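Side-chain contacts in putative phosphosugar isomerase (Clostridium difficile, PDB 3G68), which is a putative phosphosugar isomerase with two SIS domains, probably binding a phosphorylated sugar or sugar derivative: residues B[46-51]-B[152-157]; B[245-250]-B[272-277]. One frame throughout, in Å; residues are numbered along the deposited sequence.

Interaction 1 (B[46-51]-B[152-157]); sequences YHSGVQ and LNLMLL
Leu-154 meets Ser-48 in a small buried helix-to-helix contact near the centre of the folded chain. Helix 145-165 supplies the leucine and helix 43-59 the serine. The contact is van der Waals packing, with no hydrogen bond across it. One methyl does the work. Leu-154 CD1 lies 3.8 Å from Ser-48 OG, so it touches the polar end of the serine. It also reaches the backbone behind that side chain. Leu-154 CD1 is 3.9 Å from Ser-48 O and 4.2 Å from Gly-49 N. The other branch is set back, with Leu-154 CD2 5.9 Å from Ser-48 OG. The leucine chain runs out nearly straight from CA to CD1 (chi2 162°), and this carries the methyl across to the facing helix. Gly-49 and Leu-154 have the closest CA atoms, 8.0 Å apart.

Both helices belong to the first SIS domain, an alpha/beta fold built on a five-stranded parallel sheet. Helix 43-59 is the connection in a beta-alpha-beta unit between strands 36-40 and 63-67. Helix 145-165 follows the last strand of that sheet.

Ser-48 OG is buried but has a polar partner. It is hydrogen-bonded to Ser-45 O, one turn back in its own helix. At chi1 72° OG sits between the backbone N and the carbonyl carbon, from where it can fold back to that oxygen. OG thus keeps its hydrogen bond within the helix while it and CB pack on the methyl. Ser-48 also touches Thr-150, and Leu-154 also touches Val-52, so the packing extends one turn further along each helix. Away from the leucine, helix 43-59 is tied to the second half of the chain: His-47 ND1 is hydrogen-bonded to Glu-225, Gln-51 NE2 to Asp-218 O, and Gln-51 OE1 to Asp-222 N.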
ATOM      1  N   TYR B  46      48.764  -7.811  31.742  1.00 15.24           N
ATOM      2  CA  TYR B  46      49.244  -9.181  31.534  1.00 13.88           C
ATOM      3  C   TYR B  46      48.102 -10.070  31.085  1.00 13.97           C
ATOM      4  O   TYR B  46      48.248 -10.809  30.113  1.00 15.49           O
ATOM      5  CB  TYR B  46      49.909  -9.791  32.778  1.00 14.41           C
ATOM      6  CG  TYR B  46      50.406 -11.210  32.542  1.00 16.13           C
ATOM      7  CD1 TYR B  46      51.412 -11.467  31.628  1.00 17.88           C
ATOM      8  CD2 TYR B  46      49.860 -12.285  33.237  1.00 15.78           C
ATOM      9  CE1 TYR B  46      51.849 -12.766  31.384  1.00 15.76           C
ATOM     10  CE2 TYR B  46      50.301 -13.572  33.015  1.00 17.96           C
ATOM     11  CZ  TYR B  46      51.276 -13.809  32.100  1.00 17.07           C
ATOM     12  OH  TYR B  46      51.685 -15.094  31.904  1.00 21.53           O
ATOM     13  N   HIS B  47      46.953  -9.978  31.755  1.00 13.17           N
ATOM     14  CA  HIS B  47      45.809 -10.844  31.429  1.00 12.76           C
ATOM     15  C   HIS B  47      45.288 -10.640  30.018  1.00 12.84           C
ATOM     16  O   HIS B  47      44.803 -11.580  29.409  1.00 13.10           O
ATOM     17  CB  HIS B  47      44.654 -10.708  32.439  1.00 11.24           C
ATOM     18  CG  HIS B  47      45.039 -11.046  33.861  1.00 10.72           C
ATOM     19  ND1 HIS B  47      44.481 -10.414  34.956  1.00  9.91           N
ATOM     20  CD2 HIS B  47      45.979 -11.888  34.355  1.00  8.15           C
ATOM     21  CE1 HIS B  47      45.025 -10.899  36.066  1.00 14.39           C
ATOM     22  NE2 HIS B  47      45.943 -11.790  35.730  1.00  9.05           N
ATOM     23  N   SER B  48      45.342  -9.405  29.526  1.00 13.34           N
ATOM     24  CA  SER B  48      44.904  -9.129  28.152  1.00 13.49           C
ATOM     25  C   SER B  48      45.771  -9.951  27.191  1.00 14.15           C
ATOM     26  O   SER B  48      45.245 -10.570  26.274  1.00 15.38           O
ATOM     27  CB  SER B  48      44.901  -7.626  27.826  1.00 12.49           C
ATOM     28  OG  SER B  48      46.218  -7.110  27.698  1.00 19.07           O
ATOM     29  N   GLY B  49      47.086  -9.996  27.443  1.00 13.35           N
ATOM     30  CA  GLY B  49      48.009 -10.827  26.667  1.00 14.09           C
ATOM     31  C   GLY B  49      47.749 -12.325  26.807  1.00 13.55           C
ATOM     32  O   GLY B  49      47.723 -13.066  25.815  1.00 14.41           O
ATOM     33  N   VAL B  50      47.516 -12.781  28.026  1.00 11.58           N
ATOM     34  CA  VAL B  50      47.202 -14.184  28.248  1.00 10.88           C
ATOM     35  C   VAL B  50      45.961 -14.580  27.443  1.00 12.84           C
ATOM     36  O   VAL B  50      45.917 -15.625  26.800  1.00 12.02           O
ATOM     37  CB  VAL B  50      46.929 -14.480  29.747  1.00 11.86           C
ATOM     38  CG1 VAL B  50      46.512 -15.923  29.950  1.00  8.94           C
ATOM     39  CG2 VAL B  50      48.121 -14.144  30.619  1.00 13.89           C
ATOM     40  N   GLN B  51      44.943 -13.727  27.479  1.00 12.72           N
ATOM     41  CA  GLN B  51      43.690 -14.042  26.833  1.00 12.43           C
ATOM     42  C   GLN B  51      43.752 -14.065  25.320  1.00 11.84           C
ATOM     43  O   GLN B  51      43.195 -14.984  24.722  1.00 11.74           O
ATOM     44  CB  GLN B  51      42.578 -13.067  27.272  1.00 12.76           C
ATOM     45  CG  GLN B  51      41.213 -13.341  26.641  1.00 10.81           C
ATOM     46  CD  GLN B  51      40.715 -14.730  26.923  1.00 13.38           C
ATOM     47  OE1 GLN B  51      40.839 -15.245  28.064  1.00 11.82           O
ATOM     48  NE2 GLN B  51      40.129 -15.352  25.916  1.00 11.08           N
ATOM     49  N   LEU B 152      40.694  -6.080  22.477  1.00 11.30           N
ATOM     50  CA  LEU B 152      40.261  -5.753  21.115  1.00 10.83           C
ATOM     51  C   LEU B 152      41.423  -5.184  20.309  1.00 11.32           C
ATOM     52  O   LEU B 152      41.656  -5.596  19.183  1.00 13.32           O
ATOM     53  CB  LEU B 152      39.124  -4.729  21.122  1.00 10.51           C
ATOM     54  CG  LEU B 152      38.557  -4.261  19.781  1.00 11.12           C
ATOM     55  CD1 LEU B 152      38.095  -5.411  18.882  1.00  8.39           C
ATOM     56  CD2 LEU B 152      37.361  -3.336  20.066  1.00  9.60           C
ATOM     57  N   ASN B 153      42.149  -4.249  20.901  1.00 12.00           N
ATOM     58  CA  ASN B 153      43.296  -3.583  20.241  1.00 13.06           C
ATOM     59  C   ASN B 153      44.367  -4.578  19.785  1.00 13.31           C
ATOM     60  O   ASN B 153      44.912  -4.468  18.676  1.00 12.15           O
ATOM     61  CB  ASN B 153      43.915  -2.518  21.171  1.00 14.37           C
ATOM     62  CG  ASN B 153      44.117  -1.181  20.474  1.00 15.71           C
ATOM     63  OD1 ASN B 153      43.210  -0.688  19.792  1.00 19.06           O
ATOM     64  ND2 ASN B 153      45.286  -0.578  20.654  1.00 17.66           N
ATOM     65  N   LEU B 154      44.647  -5.558  20.645  1.00 12.30           N
ATOM     66  CA  LEU B 154      45.550  -6.669  20.338  1.00 13.29           C
ATOM     67  C   LEU B 154      45.025  -7.554  19.188  1.00 13.47           C
ATOM     68  O   LEU B 154      45.797  -7.996  18.343  1.00 14.99           O
ATOM     69  CB  LEU B 154      45.792  -7.531  21.563  1.00 10.53           C
ATOM     70  CG  LEU B 154      46.706  -6.933  22.638  1.00 13.54           C
ATOM     71  CD1 LEU B 154      46.516  -7.663  23.962  1.00  9.24           C
ATOM     72  CD2 LEU B 154      48.159  -6.993  22.166  1.00 13.21           C
HETATM   73  N   MSE B 155      43.726  -7.830  19.175  1.00 12.63           N
HETATM   74  CA  MSE B 155      43.152  -8.604  18.110  1.00 13.92           C
HETATM   75  C   MSE B 155      43.238  -7.835  16.784  1.00 12.37           C
HETATM   76  O   MSE B 155      43.522  -8.435  15.766  1.00 13.93           O
HETATM   77  CB  MSE B 155      41.697  -8.979  18.411  1.00 13.92           C
HETATM   78  CG  MSE B 155      41.571 -10.007  19.511  1.00 14.72           C
HETATM   79 SE   MSE B 155      39.700 -10.434  19.757  0.75 20.63          SE
HETATM   80  CE  MSE B 155      39.842 -12.041  20.833  1.00 11.21           C
ATOM     81  N   LEU B 156      42.925  -6.539  16.812  1.00 11.53           N
ATOM     82  CA  LEU B 156      42.973  -5.691  15.620  1.00 11.82           C
ATOM     83  C   LEU B 156      44.391  -5.664  15.045  1.00 12.61           C
ATOM     84  O   LEU B 156      44.550  -5.852  13.829  1.00 14.37           O
ATOM     85  CB  LEU B 156      42.450  -4.294  15.921  1.00 12.34           C
ATOM     86  CG  LEU B 156      40.926  -4.318  16.127  1.00 16.29           C
ATOM     87  CD1 LEU B 156      40.434  -3.001  16.646  1.00  9.80           C
ATOM     88  CD2 LEU B 156      40.197  -4.716  14.828  1.00 16.66           C
ATOM     89  N   LEU B 157      45.394  -5.503  15.909  1.00 12.39           N
ATOM     90  CA  LEU B 157      46.814  -5.575  15.495  1.00 14.78           C
ATOM     91  C   LEU B 157      47.053  -6.824  14.655  1.00 15.37           C
ATOM     92  O   LEU B 157      47.650  -6.738  13.565  1.00 16.02           O
ATOM     93  CB  LEU B 157      47.776  -5.573  16.685  1.00 14.00           C
ATOM     94  CG  LEU B 157      49.287  -5.811  16.407  1.00 15.18           C
ATOM     95  CD1 LEU B 157      49.864  -4.676  15.523  1.00 16.74           C
ATOM     96  CD2 LEU B 157      50.058  -5.982  17.737  1.00 16.05           C
TER

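Interaction 2 (B[245-250]-B[272-277]); sequences EFIHGI and TKMIDV
The terminal methyl of selenomethionine Met-274 packs against Phe-246 and Ile-247. Met-274 CE is 3.7 Å from Phe-246 CD1. Met-274 CE is also 3.7 Å from Ile-247 CG1, so one carbon touches two adjacent residues of the facing helix. The selenium comes to the same part of the ring, with Met-274 SE 4.0 Å from Phe-246 CE1. This is a Met-aromatic contact of oblique geometry. Met-274 SE lies 4.9 Å from the centroid of the Phe-246 ring and 59° off its normal.

The Met-274 chain leaves its helix with CG anti to the backbone N. It then bends at chi2 (67°) and chi3 (87°), which turns the methyl toward both the ring and the isoleucine. Further out, strands of the sheet back the contact. Phe-246 touches Ile-214 of strand 210-215 and Ile-254 of a loop. Met-274 rests on Ile-262 of strand 258-264, and Ile-247 touches Arg-270. Helix 243-250 follows strand 238-242, and helix 271-279 joins strand 258-264 to strand 284-289. Such packing of neighbouring connecting helices on a parallel sheet is typical of the alpha/beta fold of SIS domains, here the second of the chain.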
ATOM      1  N   GLU B 245      43.741 -27.981  35.611  1.00 18.21           N
ATOM      2  CA  GLU B 245      44.637 -27.661  36.722  1.00 19.98           C
ATOM      3  C   GLU B 245      43.917 -27.708  38.066  1.00 17.63           C
ATOM      4  O   GLU B 245      44.509 -28.120  39.069  1.00 18.01           O
ATOM      5  CB  GLU B 245      45.390 -26.336  36.550  1.00 21.20           C
ATOM      6  CG  GLU B 245      44.549 -25.083  36.566  1.00 25.98           C
ATOM      7  CD  GLU B 245      45.298 -23.819  36.967  1.00 24.36           C
ATOM      8  OE1 GLU B 245      46.005 -23.831  38.007  1.00 32.13           O
ATOM      9  OE2 GLU B 245      45.106 -22.796  36.270  1.00 18.19           O
ATOM     10  N   PHE B 246      42.634 -27.344  38.089  1.00 14.03           N
ATOM     11  CA  PHE B 246      41.863 -27.436  39.327  1.00 12.82           C
ATOM     12  C   PHE B 246      41.819 -28.897  39.806  1.00 12.88           C
ATOM     13  O   PHE B 246      41.895 -29.181  40.988  1.00 13.20           O
ATOM     14  CB  PHE B 246      40.451 -26.901  39.127  1.00 11.10           C
ATOM     15  CG  PHE B 246      39.618 -26.939  40.361  1.00 10.46           C
ATOM     16  CD1 PHE B 246      38.869 -28.069  40.677  1.00 11.33           C
ATOM     17  CD2 PHE B 246      39.562 -25.829  41.210  1.00 12.75           C
ATOM     18  CE1 PHE B 246      38.085 -28.089  41.802  1.00 11.06           C
ATOM     19  CE2 PHE B 246      38.788 -25.832  42.359  1.00  9.07           C
ATOM     20  CZ  PHE B 246      38.029 -26.958  42.659  1.00 12.73           C
ATOM     21  N   ILE B 247      41.711 -29.820  38.871  1.00 14.86           N
ATOM     22  CA  ILE B 247      41.685 -31.251  39.203  1.00 16.12           C
ATOM     23  C   ILE B 247      42.999 -31.681  39.853  1.00 17.08           C
ATOM     24  O   ILE B 247      43.005 -32.551  40.709  1.00 17.74           O
ATOM     25  CB  ILE B 247      41.380 -32.131  37.940  1.00 17.22           C
ATOM     26  CG1 ILE B 247      40.013 -31.761  37.363  1.00 18.02           C
ATOM     27  CG2 ILE B 247      41.386 -33.623  38.277  1.00 17.16           C
ATOM     28  CD1 ILE B 247      39.718 -32.414  36.016  1.00 16.46           C
ATOM     29  N   HIS B 248      44.107 -31.057  39.467  1.00 17.24           N
ATOM     30  CA  HIS B 248      45.408 -31.384  40.039  1.00 17.60           C
ATOM     31  C   HIS B 248      45.641 -30.745  41.425  1.00 15.53           C
ATOM     32  O   HIS B 248      46.529 -29.908  41.594  1.00 16.73           O
ATOM     33  CB  HIS B 248      46.517 -31.041  39.047  1.00 18.79           C
ATOM     34  CG  HIS B 248      46.630 -32.027  37.927  1.00 23.52           C
ATOM     35  ND1 HIS B 248      47.560 -33.044  37.932  1.00 25.60           N
ATOM     36  CD2 HIS B 248      45.918 -32.169  36.786  1.00 27.85           C
ATOM     37  CE1 HIS B 248      47.422 -33.762  36.831  1.00 27.85           C
ATOM     38  NE2 HIS B 248      46.437 -33.251  36.118  1.00 28.79           N
ATOM     39  N   GLY B 249      44.782 -31.129  42.377  1.00 13.90           N
ATOM     40  CA  GLY B 249      44.952 -30.838  43.791  1.00 12.76           C
ATOM     41  C   GLY B 249      44.139 -29.748  44.442  1.00 11.81           C
ATOM     42  O   GLY B 249      44.074 -29.715  45.677  1.00 11.30           O
ATOM     43  N   ILE B 250      43.533 -28.858  43.651  1.00 11.49           N
ATOM     44  CA  ILE B 250      42.842 -27.695  44.236  1.00 12.15           C
ATOM     45  C   ILE B 250      41.603 -28.129  45.024  1.00 13.54           C
ATOM     46  O   ILE B 250      41.254 -27.502  46.032  1.00 13.63           O
ATOM     47  CB  ILE B 250      42.474 -26.596  43.189  1.00 11.36           C
ATOM     48  CG1 ILE B 250      43.690 -26.161  42.344  1.00 12.33           C
ATOM     49  CG2 ILE B 250      41.782 -25.323  43.885  1.00 10.54           C
ATOM     50  CD1 ILE B 250      44.943 -25.717  43.108  1.00 13.86           C
ATOM     51  N   THR B 272      29.397 -31.183  34.247  1.00 15.86           N
ATOM     52  CA  THR B 272      28.255 -31.632  35.059  1.00 15.69           C
ATOM     53  C   THR B 272      28.729 -32.409  36.265  1.00 16.28           C
ATOM     54  O   THR B 272      28.238 -32.171  37.373  1.00 17.56           O
ATOM     55  CB  THR B 272      27.283 -32.509  34.265  1.00 17.15           C
ATOM     56  OG1 THR B 272      26.826 -31.763  33.142  1.00 19.09           O
ATOM     57  CG2 THR B 272      26.087 -32.921  35.134  1.00 18.99           C
ATOM     58  N   LYS B 273      29.659 -33.350  36.053  1.00 16.41           N
ATOM     59  CA  LYS B 273      30.235 -34.126  37.161  1.00 16.13           C
ATOM     60  C   LYS B 273      31.005 -33.233  38.149  1.00 16.06           C
ATOM     61  O   LYS B 273      30.936 -33.454  39.352  1.00 14.42           O
ATOM     62  CB  LYS B 273      31.143 -35.276  36.653  1.00 17.18           C
ATOM     63  CG  LYS B 273      30.389 -36.370  35.875  1.00 19.90           C
ATOM     64  CD  LYS B 273      31.306 -37.460  35.310  1.00 18.78           C
HETATM   65  N   MSE B 274      31.740 -32.244  37.639  1.00 16.21           N
HETATM   66  CA  MSE B 274      32.468 -31.303  38.496  1.00 16.70           C
HETATM   67  C   MSE B 274      31.457 -30.597  39.425  1.00 17.20           C
HETATM   68  O   MSE B 274      31.648 -30.564  40.645  1.00 18.46           O
HETATM   69  CB  MSE B 274      33.238 -30.266  37.659  1.00 17.76           C
HETATM   70  CG  MSE B 274      33.977 -29.190  38.469  1.00 20.06           C
HETATM   71 SE   MSE B 274      35.430 -29.932  39.502  0.75 24.75          SE
HETATM   72  CE  MSE B 274      36.934 -29.853  38.136  1.00 13.35           C
ATOM     73  N   ILE B 275      30.387 -30.052  38.835  1.00 15.89           N
ATOM     74  CA  ILE B 275      29.358 -29.317  39.576  1.00 15.47           C
ATOM     75  C   ILE B 275      28.720 -30.216  40.640  1.00 16.39           C
ATOM     76  O   ILE B 275      28.536 -29.803  41.785  1.00 15.96           O
ATOM     77  CB  ILE B 275      28.284 -28.693  38.639  1.00 16.39           C
ATOM     78  CG1 ILE B 275      28.927 -27.573  37.784  1.00 15.63           C
ATOM     79  CG2 ILE B 275      27.125 -28.134  39.468  1.00 16.20           C
ATOM     80  CD1 ILE B 275      28.085 -27.083  36.601  1.00 16.43           C
ATOM     81  N   ASP B 276      28.394 -31.440  40.261  1.00 16.64           N
ATOM     82  CA  ASP B 276      27.783 -32.384  41.195  1.00 17.84           C
ATOM     83  C   ASP B 276      28.703 -32.710  42.367  1.00 16.94           C
ATOM     84  O   ASP B 276      28.252 -32.674  43.513  1.00 17.56           O
ATOM     85  CB  ASP B 276      27.312 -33.660  40.465  1.00 16.98           C
ATOM     86  CG  ASP B 276      26.155 -33.386  39.463  1.00 26.58           C
ATOM     87  OD1 ASP B 276      25.612 -32.239  39.411  1.00 29.76           O
ATOM     88  OD2 ASP B 276      25.786 -34.331  38.714  1.00 29.96           O
ATOM     89  N   VAL B 277      29.975 -33.006  42.102  1.00 14.74           N
ATOM     90  CA  VAL B 277      30.918 -33.317  43.191  1.00 15.01           C
ATOM     91  C   VAL B 277      31.080 -32.110  44.114  1.00 13.65           C
ATOM     92  O   VAL B 277      30.933 -32.217  45.356  1.00 12.20           O
ATOM     93  CB  VAL B 277      32.291 -33.799  42.676  1.00 16.85           C
ATOM     94  CG1 VAL B 277      33.286 -33.996  43.833  1.00 16.61           C
ATOM     95  CG2 VAL B 277      32.109 -35.087  41.863  1.00 18.53           C
TER

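How the interactions relate
Interaction 1 is core packing centred about 7 Å from the chain centre, with every touching residue buried. The centre of interaction 2 lies about 24 Å from the chain centre, and the contact is partly buried. They share no helix or sheet: 46-51 and 152-157 belong to the first SIS unit, 245-250 and 272-277 to the second. Their centres are 29 Å apart and they do not touch. Both join helices without any hydrogen bond across. The chemistry differs. In the core a short serine and backbone atoms receive a leucine methyl, and the helices come close. Nearer the surface a long, bent selenomethionine spans a wider gap to an aromatic ring and an isoleucine.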